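Local coordinates for high affinity transport system protein p37 (Mycoplasma hyorhinis, PDB 3EKI) that binds thiamine diphosphate outside the cell membrane as the lipoprotein component of a high-affinity transport system, probably delivering thiamine or its phosphates for uptake, at residues G247-K252 and H303-E308; G217-K222 and K260-I265; S45-V50 and D97-P102. All coordinates share one frame; numbering follows the deposited sequence.

Contact 1: residues G247-K252 and H303-E308; sequences GILHGK and HIAFSE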
# COMPACT_ATOMS: atom_id res chain seq x y z
N GLY A 247 -17.14 -15.88 8.42
CA GLY A 247 -17.00 -15.51 7.02
C GLY A 247 -15.95 -14.44 6.84
O GLY A 247 -16.08 -13.34 7.37
N ILE A 248 -14.91 -14.74 6.05
CA ILE A 248 -13.82 -13.81 5.85
C ILE A 248 -13.74 -13.29 4.42
O ILE A 248 -13.62 -14.06 3.46
CB ILE A 248 -12.50 -14.51 6.21
CG1 ILE A 248 -12.41 -14.97 7.66
CG2 ILE A 248 -11.32 -13.63 5.84
CD1 ILE A 248 -11.23 -15.87 7.97
N LEU A 249 -13.77 -11.98 4.30
CA LEU A 249 -13.50 -11.29 3.04
C LEU A 249 -12.02 -10.97 2.94
O LEU A 249 -11.41 -10.55 3.93
CB LEU A 249 -14.24 -9.98 2.95
CG LEU A 249 -15.75 -9.96 3.02
CD1 LEU A 249 -16.24 -8.53 2.75
CD2 LEU A 249 -16.38 -10.93 2.03
N HIS A 250 -11.45 -11.14 1.75
CA HIS A 250 -10.03 -10.98 1.54
C HIS A 250 -9.76 -10.48 0.13
O HIS A 250 -10.67 -10.48 -0.70
CB HIS A 250 -9.38 -12.36 1.78
CG HIS A 250 -9.96 -13.40 0.88
ND1 HIS A 250 -9.44 -13.58 -0.40
CD2 HIS A 250 -10.98 -14.29 0.95
CE1 HIS A 250 -10.11 -14.53 -1.04
NE2 HIS A 250 -11.06 -14.99 -0.23
N GLY A 251 -8.52 -10.09 -0.15
CA GLY A 251 -8.10 -9.76 -1.51
C GLY A 251 -7.49 -10.98 -2.19
O GLY A 251 -7.62 -12.15 -1.80
N LYS A 252 -6.78 -10.72 -3.30
CA LYS A 252 -6.14 -11.82 -4.00
C LYS A 252 -5.04 -12.43 -3.17
O LYS A 252 -4.40 -11.78 -2.32
CB LYS A 252 -5.54 -11.30 -5.32
CG LYS A 252 -6.56 -10.78 -6.31
CD LYS A 252 -5.97 -10.71 -7.72
CE LYS A 252 -6.95 -10.10 -8.70
NZ LYS A 252 -6.36 -8.95 -9.44
N HIS A 303 -18.53 -11.53 8.15
CA HIS A 303 -18.35 -10.63 9.28
C HIS A 303 -16.91 -10.24 9.59
O HIS A 303 -16.67 -9.50 10.54
CB HIS A 303 -18.94 -11.25 10.56
CG HIS A 303 -20.40 -11.59 10.39
ND1 HIS A 303 -20.82 -12.76 9.82
CD2 HIS A 303 -21.52 -10.90 10.70
CE1 HIS A 303 -22.16 -12.79 9.79
NE2 HIS A 303 -22.60 -11.67 10.32
N ILE A 304 -15.95 -10.72 8.79
CA ILE A 304 -14.55 -10.39 8.95
C ILE A 304 -14.01 -9.90 7.61
O ILE A 304 -14.44 -10.46 6.60
CB ILE A 304 -13.79 -11.61 9.48
CG1 ILE A 304 -14.35 -12.09 10.84
CG2 ILE A 304 -12.30 -11.38 9.55
CD1 ILE A 304 -14.11 -13.57 11.06
N ALA A 305 -13.14 -8.90 7.60
CA ALA A 305 -12.57 -8.47 6.33
C ALA A 305 -11.14 -7.97 6.50
O ALA A 305 -10.76 -7.41 7.53
CB ALA A 305 -13.39 -7.38 5.67
N PHE A 306 -10.34 -8.21 5.45
CA PHE A 306 -8.98 -7.71 5.41
C PHE A 306 -8.89 -6.43 4.59
O PHE A 306 -9.58 -6.36 3.56
CB PHE A 306 -8.06 -8.74 4.78
CG PHE A 306 -8.01 -10.11 5.42
CD1 PHE A 306 -8.46 -10.30 6.72
CD2 PHE A 306 -7.48 -11.19 4.71
CE1 PHE A 306 -8.39 -11.57 7.28
CE2 PHE A 306 -7.45 -12.44 5.27
CZ PHE A 306 -7.87 -12.62 6.57
N SER A 307 -8.06 -5.49 5.04
CA SER A 307 -7.78 -4.33 4.20
C SER A 307 -6.46 -3.71 4.58
O SER A 307 -5.82 -4.06 5.57
CB SER A 307 -8.88 -3.27 4.32
OG SER A 307 -8.69 -2.54 5.52
N GLU A 308 -6.04 -2.75 3.74
CA GLU A 308 -4.96 -1.88 4.15
C GLU A 308 -5.34 -1.15 5.43
O GLU A 308 -6.49 -0.73 5.56
CB GLU A 308 -4.71 -0.83 3.05
CG GLU A 308 -4.54 -1.35 1.65
CD GLU A 308 -5.82 -1.43 0.86
OE1 GLU A 308 -5.72 -1.36 -0.40
OE2 GLU A 308 -6.91 -1.57 1.45
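Two neighbouring parallel strands of the five-stranded mixed sheet in one lobe of this periplasmic-binding-protein-like fold meet here, with Ile248 beside Ile304 and Leu249 beside Ala305. Gly247, with positive phi just past the end of helix 240-245, starts the pairing: its O accepts hydrogen bonds from both His303 N (3.1 Å) and Ile304 N (3.0 Å). Two further bonds continue in parallel register. Leu249 N reaches Ile304 O at 2.8 Å in an almost straight line (N-H...O 179°), and Phe306 N donates to Leu249 O.

Side chains alternate between the two faces. On one, Leu249 CB rests on Ala305 CB at 3.9 Å, and Leu296 and Phe302 pack against the leucine. On the other, Ile248 meets Ile304 through CG1, which lies 4.1 Å from Ile304 CD1, while its CG2 branch, set opposite the backbone N by a chi1 of -62°, extends over Phe306. Glu262 and Leu266 of helix 256-269 also touch that phenyl ring, so that it is buried between the sheet and this helix. Ile248 CG2 stands 4.1 Å from the Phe306 ring centroid in a CH-pi contact, 27° off the normal, and Leu249 O lies above the same ring, offset toward its rim.

Contact 2: residues G217-K222 and K260-I265; sequences GMIWIK and KLEETI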
# COMPACT_ATOMS: atom_id res chain seq x y z
N GLY A 217 -1.59 -4.05 7.10
CA GLY A 217 -2.94 -4.45 6.88
C GLY A 217 -3.73 -4.34 8.19
O GLY A 217 -3.19 -3.94 9.22
N MET A 218 -5.01 -4.69 8.07
CA MET A 218 -5.85 -4.68 9.27
C MET A 218 -6.97 -5.68 9.09
O MET A 218 -7.34 -6.02 7.97
CB MET A 218 -6.40 -3.30 9.55
CG MET A 218 -7.37 -2.77 8.53
SD MET A 218 -7.97 -1.12 8.94
CE MET A 218 -8.99 -1.46 10.36
N ILE A 219 -7.51 -6.14 10.21
CA ILE A 219 -8.66 -7.02 10.20
C ILE A 219 -9.86 -6.28 10.83
O ILE A 219 -9.70 -5.84 11.95
CB ILE A 219 -8.39 -8.32 10.98
CG1 ILE A 219 -7.20 -9.10 10.41
CG2 ILE A 219 -9.63 -9.20 11.06
CD1 ILE A 219 -6.77 -10.33 11.14
N TRP A 220 -10.92 -6.23 10.07
CA TRP A 220 -12.21 -5.69 10.47
C TRP A 220 -13.15 -6.80 10.89
O TRP A 220 -13.10 -7.90 10.36
CB TRP A 220 -12.88 -4.97 9.32
CG TRP A 220 -12.23 -3.78 8.74
CD1 TRP A 220 -11.34 -3.76 7.69
CD2 TRP A 220 -12.38 -2.42 9.15
NE1 TRP A 220 -10.94 -2.47 7.42
CE2 TRP A 220 -11.57 -1.63 8.31
CE3 TRP A 220 -13.13 -1.79 10.15
CZ2 TRP A 220 -11.47 -0.25 8.42
CZ3 TRP A 220 -13.02 -0.41 10.24
CH2 TRP A 220 -12.21 0.35 9.40
N ILE A 221 -14.06 -6.45 11.81
CA ILE A 221 -15.20 -7.26 12.17
C ILE A 221 -16.47 -6.42 12.11
O ILE A 221 -16.41 -5.20 12.26
CB ILE A 221 -15.01 -7.92 13.54
CG1 ILE A 221 -14.86 -6.95 14.70
CG2 ILE A 221 -13.80 -8.88 13.46
CD1 ILE A 221 -14.88 -7.61 16.07
N LYS A 222 -17.57 -7.13 11.82
CA LYS A 222 -18.85 -6.43 11.65
C LYS A 222 -19.97 -7.28 12.23
O LYS A 222 -19.94 -8.49 12.03
CB LYS A 222 -19.14 -6.16 10.18
CG LYS A 222 -20.50 -5.60 9.88
CD LYS A 222 -21.32 -6.26 8.83
CE LYS A 222 -21.16 -7.72 8.54
NZ LYS A 222 -22.06 -8.21 7.50
N LYS A 260 -1.77 -11.77 2.79
CA LYS A 260 -0.67 -12.43 3.47
C LYS A 260 -0.38 -11.85 4.84
O LYS A 260 -0.11 -12.62 5.77
CB LYS A 260 0.61 -12.39 2.60
CG LYS A 260 0.44 -13.10 1.28
CD LYS A 260 1.64 -12.90 0.36
CE LYS A 260 2.04 -14.20 -0.33
NZ LYS A 260 1.42 -14.31 -1.69
N LEU A 261 -0.43 -10.54 5.06
CA LEU A 261 -0.10 -10.01 6.38
C LEU A 261 -1.14 -10.45 7.41
O LEU A 261 -0.78 -10.71 8.55
CB LEU A 261 0.03 -8.49 6.37
CG LEU A 261 1.27 -8.01 5.60
CD1 LEU A 261 1.16 -6.51 5.34
CD2 LEU A 261 2.53 -8.33 6.36
N GLU A 262 -2.40 -10.49 6.99
CA GLU A 262 -3.46 -10.93 7.90
C GLU A 262 -3.37 -12.44 8.14
O GLU A 262 -3.61 -12.89 9.26
CB GLU A 262 -4.84 -10.55 7.34
CG GLU A 262 -5.09 -9.06 7.30
CD GLU A 262 -4.63 -8.32 6.07
OE1 GLU A 262 -3.99 -8.93 5.19
OE2 GLU A 262 -4.94 -7.10 6.01
N GLU A 263 -3.05 -13.21 7.08
CA GLU A 263 -2.82 -14.64 7.27
C GLU A 263 -1.81 -14.89 8.36
O GLU A 263 -1.97 -15.75 9.24
CB GLU A 263 -2.37 -15.29 5.95
CG GLU A 263 -1.81 -16.71 6.09
CD GLU A 263 -1.49 -17.25 4.72
OE1 GLU A 263 -1.97 -18.31 4.32
OE2 GLU A 263 -0.71 -16.57 4.00
N THR A 264 -0.68 -14.16 8.36
CA THR A 264 0.33 -14.28 9.39
C THR A 264 -0.22 -14.00 10.79
O THR A 264 0.06 -14.77 11.72
CB THR A 264 1.50 -13.30 9.13
OG1 THR A 264 2.14 -13.68 7.90
CG2 THR A 264 2.57 -13.37 10.20
N ILE A 265 -0.98 -12.92 10.96
CA ILE A 265 -1.56 -12.65 12.28
C ILE A 265 -2.47 -13.79 12.77
O ILE A 265 -2.39 -14.19 13.94
CB ILE A 265 -2.32 -11.32 12.25
CG1 ILE A 265 -1.42 -10.10 11.98
CG2 ILE A 265 -3.10 -11.10 13.52
CD1 ILE A 265 -0.21 -10.01 12.88
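Strand 217-222 and helix 260-265 approach to 7.9 Å between their axes at 64°, and the backbones come nearest where Gly217 faces Leu261, their CA atoms 6.3 Å apart. Helix 256-269 here packs on a face of the mixed sheet, against strand 217-223, and Phe306 of strand 304-308 also touches Glu262. Glu262 carries most of the contact. Its chain bends at chi2 (87°), turning the carboxylate along the start of the strand. Met218 N is directed mainly to Ser307 O within the sheet; its bond to Glu262 OE2 is a weak second one, 3.2 Å long and bent to 125°. Gly217, lacking a side chain, lets OE2 pass 3.4 Å from its CA.

The aliphatic part of the glutamate runs past Ile219 in the opposite direction, with Glu262 CG 3.8 Å from Ile219 CG1. About a turn beyond, Ile265 CG2 lies 4.4 Å from Ile219 CD1, a loose apolar contact; just before Glu262, Leu261 CD1 lies 4.1 Å from Gly217 N.

Glu262 thus brings a carboxylate into a buried interface. Because the N-H grip on OE2 is weak and two acceptors, Met218 O and Ser307 O, lie close to it, a protonated carboxylate would probably be easier to accommodate here than a charged one.

Contact 3: residues S45-V50 and D97-P102; sequences SITFGV and DFKVTP. With CA (calcium ion), chain D.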
# COMPACT_ATOMS: atom_id res chain seq x y z
N SER A 45 16.19 8.72 -23.15
CA SER A 45 14.74 8.71 -23.04
C SER A 45 14.38 7.80 -21.86
O SER A 45 14.72 6.61 -21.88
CB SER A 45 14.08 8.21 -24.32
OG SER A 45 12.69 7.95 -24.14
N ILE A 46 13.74 8.33 -20.83
CA ILE A 46 13.35 7.49 -19.70
C ILE A 46 11.82 7.47 -19.67
O ILE A 46 11.21 8.52 -19.68
CB ILE A 46 13.98 8.02 -18.41
CG1 ILE A 46 15.50 7.84 -18.35
CG2 ILE A 46 13.32 7.41 -17.18
CD1 ILE A 46 15.90 6.39 -18.08
N THR A 47 11.28 6.26 -19.65
CA THR A 47 9.84 6.04 -19.58
C THR A 47 9.46 5.35 -18.27
O THR A 47 9.96 4.25 -18.01
CB THR A 47 9.37 5.19 -20.77
OG1 THR A 47 9.66 5.87 -21.99
CG2 THR A 47 7.87 4.98 -20.72
N PHE A 48 8.62 5.98 -17.47
CA PHE A 48 8.03 5.40 -16.27
C PHE A 48 6.72 4.67 -16.57
O PHE A 48 5.82 5.18 -17.25
CB PHE A 48 7.76 6.51 -15.25
CG PHE A 48 8.98 7.29 -14.77
CD1 PHE A 48 10.26 6.77 -14.79
CD2 PHE A 48 8.81 8.58 -14.28
CE1 PHE A 48 11.32 7.53 -14.33
CE2 PHE A 48 9.86 9.34 -13.82
CZ PHE A 48 11.12 8.79 -13.82
N GLY A 49 6.53 3.47 -16.04
CA GLY A 49 5.27 2.77 -16.14
C GLY A 49 4.36 3.34 -15.06
O GLY A 49 4.82 3.54 -13.93
N VAL A 50 3.12 3.62 -15.44
CA VAL A 50 2.10 4.06 -14.49
C VAL A 50 0.80 3.32 -14.81
O VAL A 50 0.57 2.92 -15.93
CB VAL A 50 1.81 5.57 -14.48
CG1 VAL A 50 3.07 6.37 -14.21
CG2 VAL A 50 1.14 6.00 -15.78
N ASP A 97 14.93 13.02 -21.74
CA ASP A 97 13.49 13.25 -21.80
C ASP A 97 12.75 12.23 -20.94
O ASP A 97 13.17 11.07 -20.86
CB ASP A 97 12.95 13.11 -23.22
CG ASP A 97 11.48 13.48 -23.31
OD1 ASP A 97 11.10 14.45 -22.62
OD2 ASP A 97 10.72 12.81 -24.02
N PHE A 98 11.66 12.63 -20.30
CA PHE A 98 10.90 11.70 -19.46
C PHE A 98 9.45 11.58 -19.93
O PHE A 98 8.82 12.60 -20.23
CB PHE A 98 10.92 12.17 -18.01
CG PHE A 98 12.31 12.04 -17.39
CD1 PHE A 98 13.25 13.04 -17.55
CD2 PHE A 98 12.64 10.89 -16.65
CE1 PHE A 98 14.51 12.92 -17.00
CE2 PHE A 98 13.88 10.78 -16.09
CZ PHE A 98 14.81 11.80 -16.24
N LYS A 99 9.00 10.33 -19.97
CA LYS A 99 7.71 9.95 -20.52
C LYS A 99 7.05 8.96 -19.55
O LYS A 99 7.75 8.48 -18.68
CB LYS A 99 7.82 9.33 -21.91
CG LYS A 99 8.57 10.18 -22.93
CD LYS A 99 8.51 9.50 -24.29
CE LYS A 99 9.89 9.31 -24.90
NZ LYS A 99 9.85 8.33 -26.02
N VAL A 100 5.77 8.69 -19.73
CA VAL A 100 5.08 7.60 -19.05
C VAL A 100 4.43 6.73 -20.13
O VAL A 100 4.18 7.14 -21.26
CB VAL A 100 4.01 8.00 -18.02
CG1 VAL A 100 4.62 8.76 -16.86
CG2 VAL A 100 2.91 8.85 -18.67
N THR A 101 4.18 5.49 -19.70
CA THR A 101 3.47 4.52 -20.52
C THR A 101 2.46 3.82 -19.61
O THR A 101 2.79 3.57 -18.43
CB THR A 101 4.48 3.59 -21.22
OG1 THR A 101 3.82 2.87 -22.27
CG2 THR A 101 5.05 2.55 -20.27
N PRO A 102 1.23 3.56 -20.05
CA PRO A 102 0.26 2.85 -19.20
C PRO A 102 0.65 1.40 -19.00
O PRO A 102 1.05 0.73 -19.94
CB PRO A 102 -1.05 2.90 -19.99
CG PRO A 102 -0.62 3.06 -21.41
CD PRO A 102 0.61 3.92 -21.34
CA CA D . 14.11 4.35 -22.30
O HOH W 1 12.05 5.69 -23.17
O HOH W 2 14.73 4.78 -24.72
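On one face of the parallel pair 45-50 and 97-102, Ile46 and Phe98 lie side by side, pointing the same way, with Ile46 CG2 3.6 Å from Phe98 CE2. Phe48 reaches back to the same phenyl group, its CZ 3.8 Å from Phe98 CD2; the two rings are inclined at 50°. The CD2-CE2 side of the Phe98 ring thus sits in the notch between Ile46 and Phe48 of the adjacent strand. Phe76 and Phe80 of helix 64-85 extend the aromatic cluster. Further along, Val100 fits between Phe48 and Val50, its CG1 3.9 Å from Val50 CG1.

On the other face, with OG1 beside the backbone N (chi1 -61°), the methyl CG2 of Thr47 points the other way, onto Thr101 CB at 3.7 Å, the two side chains crossing at about a right angle. Lys99 bends at chi3 to lay its CE 3.2 Å from Ser45 OG. Five backbone hydrogen bonds, from Ile46 N to Asp97 O through to Val50 N to Thr101 O, hold this register.

Ser45 O binds a calcium ion at 2.4 Å, and one of the metal's waters is hydrogen-bonded to both Ser45 OG and Thr47 OG1. Asp43, Pro118 and Asp121 supply further ligands. The strands, joined through helix 64-85, form a right-handed beta-alpha-beta unit, as in the lobes of periplasmic binding proteins.

Contact 3 comes first along the chain, pairing strands 45-51 and 97-103 about 35 Å, centre to centre, from contacts 1 and 2 and on the opposite side of the chain's centre. Contacts 1 and 2 have centres about 7 Å apart and alternate in sequence, 217-222, 247-252, 260-265, then 303-308. They share one mixed sheet, in which 304-308 lies between 248-250 and 217-223, while helix 256-269 packs against the sheet. The two contacts touch where 304-308 and 217-223 are probably hydrogen-bonded, as in Ser307 O with Met218 N. Thiamine diphosphate lies between the two regions, close to Leu261, and Glu308 belongs to its pocket, fitting a two-lobed binding protein with its ligand in the cleft.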